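Local coordinates for ATP-dependent RNA helicase HrpB (PDB 6EUD), which hydrolyses ATP to ADP and phosphate as a DExH-box helicase of the DEAH/RHA group and binds single-stranded RNA, at residues T283-C293 / A327-L338; R733-A741 / H793-P804. All blocks are in the same frame, centred on the assembly; numbering follows the deposited sequence.

Overall arrangement
Following the chain from the N terminus, contact 1 comes first. It joins strand 287-292 to strand 333-337 and closes a loop of 33 residues, which holds strand 307-314 and helix 317-325. Both strands belong to the sheet of the C-terminal helicase domain. Contact 2 opens much later, in the C-terminal part of the chain. It closes a loop of 51 residues by laying 793-804, from beyond helix 779-789, against the turn that follows strand 729-733. The two loops lie in series, neither nesting nor crossing. The centres of contact 1 and contact 2 are about 85 Å apart. Contact 1 pairs two strands of the second RecA-like domain; contact 2 joins two loops of the C-terminal region.

Contact 1: residues T283-C293 / A327-L338; sequences TIEGIRLVVDC and AGRLEPGISLHL
Asp292 and His337 face each other across two parallel strands, 287-292 and 333-337. Asp292 OD2 accepts from His337 ND1 at 2.8 Å through its anti lone pair. The bond lies in the ring plane, while the carboxylate stands 85° to the ring. CG of Asp292 is anti to the backbone N (chi1 171°), which carries OD2 over to the ring edge. Asp292 OD1 pairs with Arg323 of helix 317-325, and His337 NE2 bonds Arg188, so both side chains are held at two ends. This carboxylate would favour the proton on ND1.

On the same face, Val290 CG2 rests on Ala327 CB at 3.6 Å. On the other face, Leu289 and Ile334 lie side by side, with Leu289 CD2 3.9 Å from Ile334 CB. Val291 CG1 meets Leu338 CD1 at an angle. Helix 199-213 covers Ile334, Leu336 and Leu338.

Next to Gly333, Arg288 bends at chi3 (-69°). Arg288 NE and NH2 grip Pro332 O side-on, each at 3.1 Å, while Arg288 NH1 bonds Ser215 O. The salt bridge from Arg288 NE to Glu331 OE2 is long, 4.0 Å. Five backbone bonds join the strands, from Ile334 N to Arg288 O through Leu338 N to Asp292 O. The arrangement is the parallel-strand core of the second RecA-like domain of a superfamily 2 helicase.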
loop_
_atom_site.group_PDB
_atom_site.type_symbol
_atom_site.label_atom_id
_atom_site.label_comp_id
_atom_site.label_asym_id
_atom_site.label_seq_id
_atom_site.Cartn_x
_atom_site.Cartn_y
_atom_site.Cartn_z
ATOM N N THR A 283 10.010 -26.086 -14.603
ATOM C CA THR A 283 9.689 -26.687 -15.881
ATOM C C THR A 283 9.125 -28.089 -15.703
ATOM O O THR A 283 9.830 -29.013 -15.298
ATOM C CB THR A 283 10.921 -26.713 -16.795
ATOM O OG1 THR A 283 11.173 -25.383 -17.267
ATOM C CG2 THR A 283 10.713 -27.639 -17.984
ATOM N N ILE A 284 7.837 -28.229 -15.995
ATOM C CA ILE A 284 7.173 -29.526 -15.957
ATOM C C ILE A 284 7.169 -30.120 -17.364
ATOM O O ILE A 284 6.735 -29.478 -18.320
ATOM C CB ILE A 284 5.734 -29.424 -15.408
ATOM C CG1 ILE A 284 5.745 -29.161 -13.897
ATOM C CG2 ILE A 284 5.012 -30.719 -15.606
ATOM C CD1 ILE A 284 5.992 -27.742 -13.500
ATOM N N GLU A 285 7.678 -31.340 -17.490
ATOM C CA GLU A 285 7.841 -31.948 -18.798
ATOM C C GLU A 285 6.654 -32.817 -19.219
ATOM O O GLU A 285 5.852 -33.231 -18.392
ATOM C CB GLU A 285 9.120 -32.772 -18.815
ATOM C CG GLU A 285 10.328 -31.987 -18.382
ATOM C CD GLU A 285 11.486 -32.885 -18.057
ATOM O OE1 GLU A 285 12.434 -32.405 -17.407
ATOM O OE2 GLU A 285 11.445 -34.073 -18.452
ATOM N N GLY A 286 6.552 -33.066 -20.521
ATOM C CA GLY A 286 5.551 -33.947 -21.103
ATOM C C GLY A 286 4.176 -33.314 -21.218
ATOM O O GLY A 286 3.188 -34.012 -21.454
ATOM N N ILE A 287 4.104 -31.995 -21.049
ATOM C CA ILE A 287 2.823 -31.290 -20.991
ATOM C C ILE A 287 2.430 -30.725 -22.343
ATOM O O ILE A 287 3.252 -30.081 -22.989
ATOM C CB ILE A 287 2.867 -30.138 -19.944
ATOM C CG1 ILE A 287 3.270 -30.689 -18.570
ATOM C CG2 ILE A 287 1.520 -29.428 -19.863
ATOM C CD1 ILE A 287 2.225 -31.656 -17.937
ATOM N N ARG A 288 1.188 -30.966 -22.772
ATOM C CA ARG A 288 0.627 -30.257 -23.943
ATOM C C ARG A 288 -0.797 -29.720 -23.668
ATOM O O ARG A 288 -1.389 -29.066 -24.510
ATOM C CB ARG A 288 0.630 -31.159 -25.192
ATOM C CG ARG A 288 -0.464 -32.182 -25.234
ATOM C CD ARG A 288 -0.566 -32.858 -26.608
ATOM N NE ARG A 288 -1.052 -31.950 -27.651
ATOM C CZ ARG A 288 -2.309 -31.901 -28.094
ATOM N NH1 ARG A 288 -3.233 -32.704 -27.589
ATOM N NH2 ARG A 288 -2.641 -31.048 -29.051
ATOM N N LEU A 289 -1.325 -29.987 -22.475
ATOM C CA LEU A 289 -2.610 -29.436 -22.020
ATOM C C LEU A 289 -2.424 -28.618 -20.740
ATOM O O LEU A 289 -1.799 -29.081 -19.788
ATOM C CB LEU A 289 -3.620 -30.552 -21.755
ATOM C CG LEU A 289 -3.825 -31.566 -22.890
ATOM C CD1 LEU A 289 -4.801 -32.645 -22.463
ATOM C CD2 LEU A 289 -4.298 -30.869 -24.153
ATOM N N VAL A 290 -2.968 -27.406 -20.713
ATOM C CA VAL A 290 -3.014 -26.629 -19.493
ATOM C C VAL A 290 -4.475 -26.314 -19.092
ATOM O O VAL A 290 -5.345 -26.021 -19.930
ATOM C CB VAL A 290 -2.183 -25.332 -19.646
ATOM C CG1 VAL A 290 -2.576 -24.277 -18.620
ATOM C CG2 VAL A 290 -0.670 -25.648 -19.574
ATOM N N VAL A 291 -4.750 -26.409 -17.799
ATOM C CA VAL A 291 -5.992 -25.887 -17.276
ATOM C C VAL A 291 -5.632 -24.839 -16.252
ATOM O O VAL A 291 -4.951 -25.109 -15.271
ATOM C CB VAL A 291 -6.910 -26.983 -16.658
ATOM C CG1 VAL A 291 -8.164 -26.343 -16.056
ATOM C CG2 VAL A 291 -7.286 -28.036 -17.716
ATOM N N ASP A 292 -6.105 -23.629 -16.507
ATOM C CA ASP A 292 -5.758 -22.457 -15.729
ATOM C C ASP A 292 -7.003 -21.896 -15.019
ATOM O O ASP A 292 -7.942 -21.375 -15.673
ATOM C CB ASP A 292 -5.114 -21.402 -16.648
ATOM C CG ASP A 292 -4.921 -20.060 -15.958
ATOM O OD1 ASP A 292 -4.680 -20.038 -14.728
ATOM O OD2 ASP A 292 -5.015 -19.025 -16.648
ATOM N N CYS A 293 -7.027 -22.017 -13.692
ATOM C CA CYS A 293 -8.168 -21.520 -12.914
ATOM C C CYS A 293 -8.242 -19.986 -12.955
ATOM O O CYS A 293 -9.248 -19.406 -12.576
ATOM C CB CYS A 293 -8.099 -22.003 -11.450
ATOM S SG CYS A 293 -6.892 -21.173 -10.394
ATOM N N ALA A 327 1.816 -25.074 -22.108
ATOM C CA ALA A 327 1.281 -26.172 -22.912
ATOM C C ALA A 327 1.976 -26.273 -24.277
ATOM O O ALA A 327 1.591 -27.088 -25.104
ATOM C CB ALA A 327 -0.258 -26.017 -23.100
ATOM N N GLY A 328 3.011 -25.465 -24.501
ATOM C CA GLY A 328 3.580 -25.318 -25.829
ATOM C C GLY A 328 5.080 -25.500 -25.887
ATOM O O GLY A 328 5.719 -25.009 -26.805
ATOM N N ARG A 329 5.651 -26.215 -24.920
ATOM C CA ARG A 329 7.096 -26.444 -24.894
ATOM C C ARG A 329 7.457 -27.718 -25.652
ATOM O O ARG A 329 8.586 -27.867 -26.146
ATOM C CB ARG A 329 7.606 -26.552 -23.451
ATOM C CG ARG A 329 7.183 -25.452 -22.517
ATOM C CD ARG A 329 7.820 -24.122 -22.853
ATOM N NE ARG A 329 9.272 -24.192 -23.080
ATOM C CZ ARG A 329 10.191 -24.273 -22.112
ATOM N NH1 ARG A 329 11.486 -24.325 -22.415
ATOM N NH2 ARG A 329 9.818 -24.318 -20.837
ATOM N N LEU A 330 6.501 -28.643 -25.731
ATOM C CA LEU A 330 6.747 -29.953 -26.335
ATOM C C LEU A 330 6.289 -30.075 -27.797
ATOM O O LEU A 330 7.018 -30.572 -28.672
ATOM C CB LEU A 330 6.058 -31.026 -25.493
ATOM C CG LEU A 330 6.279 -32.436 -26.020
ATOM C CD1 LEU A 330 7.769 -32.788 -25.909
ATOM C CD2 LEU A 330 5.420 -33.403 -25.225
ATOM N N GLU A 331 5.077 -29.595 -28.039
ATOM C CA GLU A 331 4.365 -29.771 -29.293
ATOM C C GLU A 331 3.225 -28.759 -29.237
ATOM O O GLU A 331 3.026 -28.141 -28.188
ATOM C CB GLU A 331 3.846 -31.205 -29.430
ATOM C CG GLU A 331 2.932 -31.667 -28.286
ATOM C CD GLU A 331 2.481 -33.127 -28.408
ATOM O OE1 GLU A 331 2.152 -33.575 -29.525
ATOM O OE2 GLU A 331 2.461 -33.838 -27.379
ATOM N N PRO A 332 2.493 -28.566 -30.350
ATOM C CA PRO A 332 1.284 -27.732 -30.296
ATOM C C PRO A 332 0.330 -28.214 -29.217
ATOM O O PRO A 332 0.044 -29.423 -29.125
ATOM C CB PRO A 332 0.661 -27.914 -31.677
ATOM C CG PRO A 332 1.833 -28.211 -32.554
ATOM C CD PRO A 332 2.770 -29.030 -31.722
ATOM N N GLY A 333 -0.165 -27.270 -28.421
ATOM C CA GLY A 333 -0.911 -27.604 -27.230
ATOM C C GLY A 333 -2.211 -26.862 -27.129
ATOM O O GLY A 333 -2.635 -26.197 -28.059
ATOM N N ILE A 334 -2.854 -27.005 -25.979
ATOM C CA ILE A 334 -4.173 -26.451 -25.723
ATOM C C ILE A 334 -4.210 -25.932 -24.288
ATOM O O ILE A 334 -3.749 -26.612 -23.368
ATOM C CB ILE A 334 -5.288 -27.506 -25.912
ATOM C CG1 ILE A 334 -5.164 -28.205 -27.269
ATOM C CG2 ILE A 334 -6.679 -26.894 -25.735
ATOM C CD1 ILE A 334 -6.134 -29.357 -27.429
ATOM N N SER A 335 -4.752 -24.735 -24.107
ATOM C CA SER A 335 -4.890 -24.131 -22.789
ATOM C C SER A 335 -6.354 -23.765 -22.542
ATOM O O SER A 335 -6.979 -23.083 -23.360
ATOM C CB SER A 335 -4.006 -22.890 -22.675
ATOM O OG SER A 335 -4.070 -22.299 -21.390
ATOM N N LEU A 336 -6.903 -24.241 -21.427
ATOM C CA LEU A 336 -8.268 -23.919 -21.034
ATOM C C LEU A 336 -8.293 -22.996 -19.792
ATOM O O LEU A 336 -7.834 -23.379 -18.699
ATOM C CB LEU A 336 -9.059 -25.213 -20.760
ATOM C CG LEU A 336 -10.479 -25.039 -20.200
ATOM C CD1 LEU A 336 -11.393 -24.271 -21.182
ATOM C CD2 LEU A 336 -11.110 -26.380 -19.832
ATOM N N HIS A 337 -8.810 -21.783 -19.960
ATOM C CA HIS A 337 -8.888 -20.846 -18.852
ATOM C C HIS A 337 -10.284 -20.858 -18.235
ATOM O O HIS A 337 -11.271 -20.652 -18.925
ATOM C CB HIS A 337 -8.485 -19.444 -19.327
ATOM C CG HIS A 337 -7.119 -19.402 -19.972
ATOM N ND1 HIS A 337 -5.950 -19.242 -19.249
ATOM C CD2 HIS A 337 -6.737 -19.536 -21.266
ATOM C CE1 HIS A 337 -4.913 -19.258 -20.067
ATOM N NE2 HIS A 337 -5.364 -19.434 -21.300
ATOM N N LEU A 338 -10.363 -21.094 -16.929
ATOM C CA LEU A 338 -11.649 -21.236 -16.244
ATOM C C LEU A 338 -12.346 -19.910 -15.883
ATOM O O LEU A 338 -12.838 -19.720 -14.753
ATOM C CB LEU A 338 -11.455 -22.066 -14.986
ATOM C CG LEU A 338 -10.908 -23.451 -15.313
ATOM C CD1 LEU A 338 -10.883 -24.316 -14.044
ATOM C CD2 LEU A 338 -11.713 -24.094 -16.431
HETATM O O HOH W 1 4.919 -27.959 -22.722
HETATM O O HOH W 2 -11.783 -19.923 -12.233
#

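Contact 2: residues R733-A741 / H793-P804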
loop_
_atom_site.group_PDB
_atom_site.type_symbol
_atom_site.label_atom_id
_atom_site.label_comp_id
_atom_site.label_asym_id
_atom_site.label_seq_id
_atom_site.Cartn_x
_atom_site.Cartn_y
_atom_site.Cartn_z
ATOM N N ARG A 733 -32.065 46.020 -9.449
ATOM C CA ARG A 733 -33.031 46.649 -10.346
ATOM C C ARG A 733 -32.341 47.012 -11.660
ATOM O O ARG A 733 -31.269 47.611 -11.675
ATOM C CB ARG A 733 -33.655 47.882 -9.700
ATOM C CG ARG A 733 -34.476 47.577 -8.459
ATOM C CD ARG A 733 -34.945 48.855 -7.780
ATOM N NE ARG A 733 -33.811 49.660 -7.347
ATOM C CZ ARG A 733 -33.905 50.891 -6.860
ATOM N NH1 ARG A 733 -35.093 51.471 -6.732
ATOM N NH2 ARG A 733 -32.809 51.537 -6.494
ATOM N N MET A 734 -32.959 46.608 -12.760
ATOM C CA MET A 734 -32.429 46.838 -14.095
ATOM C C MET A 734 -32.047 48.294 -14.307
ATOM O O MET A 734 -30.999 48.589 -14.870
ATOM C CB MET A 734 -33.454 46.412 -15.139
ATOM C CG MET A 734 -32.988 46.570 -16.575
ATOM S SD MET A 734 -34.217 45.999 -17.770
ATOM C CE MET A 734 -35.554 47.161 -17.515
ATOM N N GLN A 735 -32.889 49.199 -13.826
ATOM C CA GLN A 735 -32.670 50.636 -14.008
ATOM C C GLN A 735 -31.283 51.079 -13.489
ATOM O O GLN A 735 -30.688 52.032 -14.010
ATOM C CB GLN A 735 -33.798 51.430 -13.316
ATOM C CG GLN A 735 -33.779 51.328 -11.799
ATOM C CD GLN A 735 -35.153 51.175 -11.171
ATOM O OE1 GLN A 735 -36.114 50.801 -11.833
ATOM N NE2 GLN A 735 -35.242 51.443 -9.877
ATOM N N GLU A 736 -30.766 50.371 -12.484
ATOM C CA GLU A 736 -29.499 50.735 -11.866
ATOM C C GLU A 736 -28.294 50.306 -12.704
ATOM O O GLU A 736 -27.183 50.772 -12.491
ATOM C CB GLU A 736 -29.396 50.132 -10.464
ATOM C CG GLU A 736 -30.381 50.716 -9.450
ATOM C CD GLU A 736 -29.823 50.737 -8.026
ATOM O OE1 GLU A 736 -29.927 49.718 -7.296
ATOM O OE2 GLU A 736 -29.266 51.785 -7.640
ATOM N N MET A 737 -28.508 49.407 -13.658
ATOM C CA MET A 737 -27.412 48.925 -14.494
ATOM C C MET A 737 -27.224 49.757 -15.768
ATOM O O MET A 737 -26.400 49.420 -16.623
ATOM C CB MET A 737 -27.646 47.465 -14.863
ATOM C CG MET A 737 -27.635 46.529 -13.674
ATOM S SD MET A 737 -26.109 46.673 -12.752
ATOM C CE MET A 737 -24.886 46.297 -14.041
ATOM N N PHE A 738 -27.988 50.835 -15.907
ATOM C CA PHE A 738 -27.838 51.696 -17.077
ATOM C C PHE A 738 -26.464 52.353 -17.135
ATOM O O PHE A 738 -25.976 52.900 -16.140
ATOM C CB PHE A 738 -28.913 52.780 -17.089
ATOM C CG PHE A 738 -30.287 52.262 -17.345
ATOM C CD1 PHE A 738 -30.472 51.014 -17.911
ATOM C CD2 PHE A 738 -31.394 53.019 -17.018
ATOM C CE1 PHE A 738 -31.745 50.530 -18.148
ATOM C CE2 PHE A 738 -32.662 52.540 -17.250
ATOM C CZ PHE A 738 -32.840 51.295 -17.818
ATOM N N GLY A 739 -25.849 52.326 -18.310
ATOM C CA GLY A 739 -24.541 52.930 -18.481
ATOM C C GLY A 739 -23.426 51.900 -18.504
ATOM O O GLY A 739 -22.296 52.198 -18.904
ATOM N N GLU A 740 -23.753 50.683 -18.069
ATOM C CA GLU A 740 -22.809 49.576 -18.069
ATOM C C GLU A 740 -22.973 48.736 -19.338
ATOM O O GLU A 740 -24.029 48.154 -19.584
ATOM C CB GLU A 740 -22.995 48.716 -16.809
ATOM C CG GLU A 740 -22.047 47.539 -16.720
ATOM C CD GLU A 740 -20.588 47.961 -16.782
ATOM O OE1 GLU A 740 -20.050 48.097 -17.906
ATOM O OE2 GLU A 740 -19.973 48.136 -15.710
ATOM N N ALA A 741 -21.927 48.691 -20.154
ATOM C CA ALA A 741 -21.993 47.981 -21.427
ATOM C C ALA A 741 -21.548 46.538 -21.264
ATOM O O ALA A 741 -21.889 45.678 -22.075
ATOM C CB ALA A 741 -21.139 48.675 -22.462
ATOM N N HIS A 793 -41.174 56.148 -15.171
ATOM C CA HIS A 793 -39.726 56.000 -15.287
ATOM C C HIS A 793 -39.247 56.188 -16.722
ATOM O O HIS A 793 -39.985 55.920 -17.670
ATOM C CB HIS A 793 -39.271 54.624 -14.792
ATOM C CG HIS A 793 -39.322 54.467 -13.308
ATOM N ND1 HIS A 793 -40.486 54.179 -12.631
ATOM C CD2 HIS A 793 -38.353 54.570 -12.368
ATOM C CE1 HIS A 793 -40.233 54.107 -11.337
ATOM N NE2 HIS A 793 -38.947 54.339 -11.151
ATOM N N VAL A 794 -38.003 56.633 -16.875
ATOM C CA VAL A 794 -37.378 56.664 -18.188
ATOM C C VAL A 794 -36.776 55.288 -18.508
ATOM O O VAL A 794 -35.890 54.806 -17.802
ATOM C CB VAL A 794 -36.276 57.747 -18.280
ATOM C CG1 VAL A 794 -35.682 57.782 -19.682
ATOM C CG2 VAL A 794 -36.820 59.105 -17.892
ATOM N N TRP A 795 -37.280 54.659 -19.565
ATOM C CA TRP A 795 -36.741 53.404 -20.072
ATOM C C TRP A 795 -36.138 53.631 -21.451
ATOM O O TRP A 795 -36.826 53.498 -22.463
ATOM C CB TRP A 795 -37.833 52.339 -20.127
ATOM C CG TRP A 795 -38.572 52.224 -18.837
ATOM C CD1 TRP A 795 -39.777 52.787 -18.530
ATOM C CD2 TRP A 795 -38.143 51.527 -17.658
ATOM N NE1 TRP A 795 -40.135 52.468 -17.240
ATOM C CE2 TRP A 795 -39.145 51.697 -16.683
ATOM C CE3 TRP A 795 -37.014 50.768 -17.336
ATOM C CZ2 TRP A 795 -39.052 51.135 -15.407
ATOM C CZ3 TRP A 795 -36.927 50.210 -16.069
ATOM C CH2 TRP A 795 -37.937 50.406 -15.120
ATOM N N PRO A 796 -34.843 53.972 -21.494
ATOM C CA PRO A 796 -34.135 54.438 -22.697
ATOM C C PRO A 796 -33.903 53.361 -23.758
ATOM O O PRO A 796 -33.727 52.182 -23.434
ATOM C CB PRO A 796 -32.799 54.921 -22.139
ATOM C CG PRO A 796 -32.579 54.055 -20.944
ATOM C CD PRO A 796 -33.939 53.832 -20.341
ATOM N N ASP A 797 -33.882 53.782 -25.018
ATOM C CA ASP A 797 -33.695 52.863 -26.132
ATOM C C ASP A 797 -32.246 52.363 -26.183
ATOM O O ASP A 797 -31.969 51.311 -26.757
ATOM C CB ASP A 797 -34.092 53.535 -27.456
ATOM C CG ASP A 797 -35.580 53.899 -27.515
ATOM O OD1 ASP A 797 -36.443 52.992 -27.486
ATOM O OD2 ASP A 797 -35.890 55.106 -27.581
ATOM N N ASP A 798 -31.328 53.104 -25.566
ATOM C CA ASP A 798 -29.923 52.684 -25.506
ATOM C C ASP A 798 -29.384 52.662 -24.060
ATOM O O ASP A 798 -28.533 53.477 -23.689
ATOM C CB ASP A 798 -29.063 53.602 -26.375
ATOM C CG ASP A 798 -27.768 52.948 -26.816
ATOM O OD1 ASP A 798 -27.659 52.594 -28.010
ATOM O OD2 ASP A 798 -26.860 52.784 -25.976
ATOM N N PRO A 799 -29.867 51.707 -23.242
ATOM C CA PRO A 799 -29.527 51.629 -21.815
ATOM C C PRO A 799 -28.036 51.428 -21.549
ATOM O O PRO A 799 -27.526 51.926 -20.549
ATOM C CB PRO A 799 -30.340 50.423 -21.331
ATOM C CG PRO A 799 -30.582 49.616 -22.557
ATOM C CD PRO A 799 -30.717 50.581 -23.669
ATOM N N ALA A 800 -27.348 50.725 -22.437
ATOM C CA ALA A 800 -25.906 50.523 -22.318
ATOM C C ALA A 800 -25.110 51.833 -22.263
ATOM O O ALA A 800 -24.018 51.871 -21.677
ATOM C CB ALA A 800 -25.406 49.670 -23.473
ATOM N N ASN A 801 -25.648 52.893 -22.875
ATOM C CA ASN A 801 -24.947 54.182 -22.956
ATOM C C ASN A 801 -25.648 55.347 -22.249
ATOM O O ASN A 801 -25.134 56.461 -22.228
ATOM C CB ASN A 801 -24.712 54.569 -24.417
ATOM C CG ASN A 801 -23.848 53.570 -25.147
ATOM O OD1 ASN A 801 -22.626 53.586 -25.025
ATOM N ND2 ASN A 801 -24.478 52.695 -25.920
ATOM N N THR A 802 -26.822 55.093 -21.687
ATOM C CA THR A 802 -27.526 56.108 -20.916
ATOM C C THR A 802 -26.807 56.437 -19.606
ATOM O O THR A 802 -26.499 55.540 -18.814
ATOM C CB THR A 802 -28.956 55.661 -20.604
ATOM O OG1 THR A 802 -29.720 55.678 -21.815
ATOM C CG2 THR A 802 -29.600 56.591 -19.585
ATOM N N ALA A 803 -26.542 57.723 -19.387
ATOM C CA ALA A 803 -25.865 58.180 -18.180
ATOM C C ALA A 803 -26.599 57.728 -16.928
ATOM O O ALA A 803 -27.794 57.997 -16.772
ATOM C CB ALA A 803 -25.730 59.686 -18.188
ATOM N N PRO A 804 -25.884 57.026 -16.035
ATOM C CA PRO A 804 -26.460 56.581 -14.764
ATOM C C PRO A 804 -26.837 57.754 -13.871
ATOM O O PRO A 804 -26.058 58.701 -13.747
ATOM C CB PRO A 804 -25.332 55.752 -14.138
ATOM C CG PRO A 804 -24.099 56.249 -14.770
ATOM C CD PRO A 804 -24.483 56.596 -16.177
#
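Phe738 is the main bump of this contact, and Pro796, Pro799 and Trp795 line the hollow that takes its ring. Pro796 CG lies over one ring face, 4.2 Å from the ring centroid of Phe738, as a CH-pi contact. The opposite face is covered by Gln735 CA of its own segment, so the ring is sandwiched near its rim. Pro799 CB touches Phe738 CD1 at 3.5 Å, and Trp795 CE3 meets the ring edge near its plane. CG of Phe738 sits beside the backbone N (chi1 -69°), which lays the ring against Pro796 and Pro799, both on the same side of it.

A second bump is the end of Met734. The chain bends at chi3 (65°) and sets Met734 CE against Trp795 CZ3 at 3.6 Å. Gln735 OE1 lies 3.8 Å from Trp795 CH2, with the amide and indole planes 52° apart. Trp795 NE1 bonds Tyr790 O, and Met786 of helix 779-789 touches the Trp795 side chain.

Beyond the ring, the chains come close at Gly739. Gly739 N bonds Pro799 O at 2.8 Å, and Gly739 CA is 3.3 Å from Thr802 O. Pro804 CB packs on Phe738 O at 3.5 Å. The glycine is the third residue of a type II beta turn, Met737 to Glu740, where a positive phi is needed. Trp775 backs Pro799 and Ala800. The whole is an aromatic ring packed against prolines between two irregular segments. A C-terminal loop after helix 779-789 lies against the type II turn after strand 729-733 in the HrpB C-terminal region.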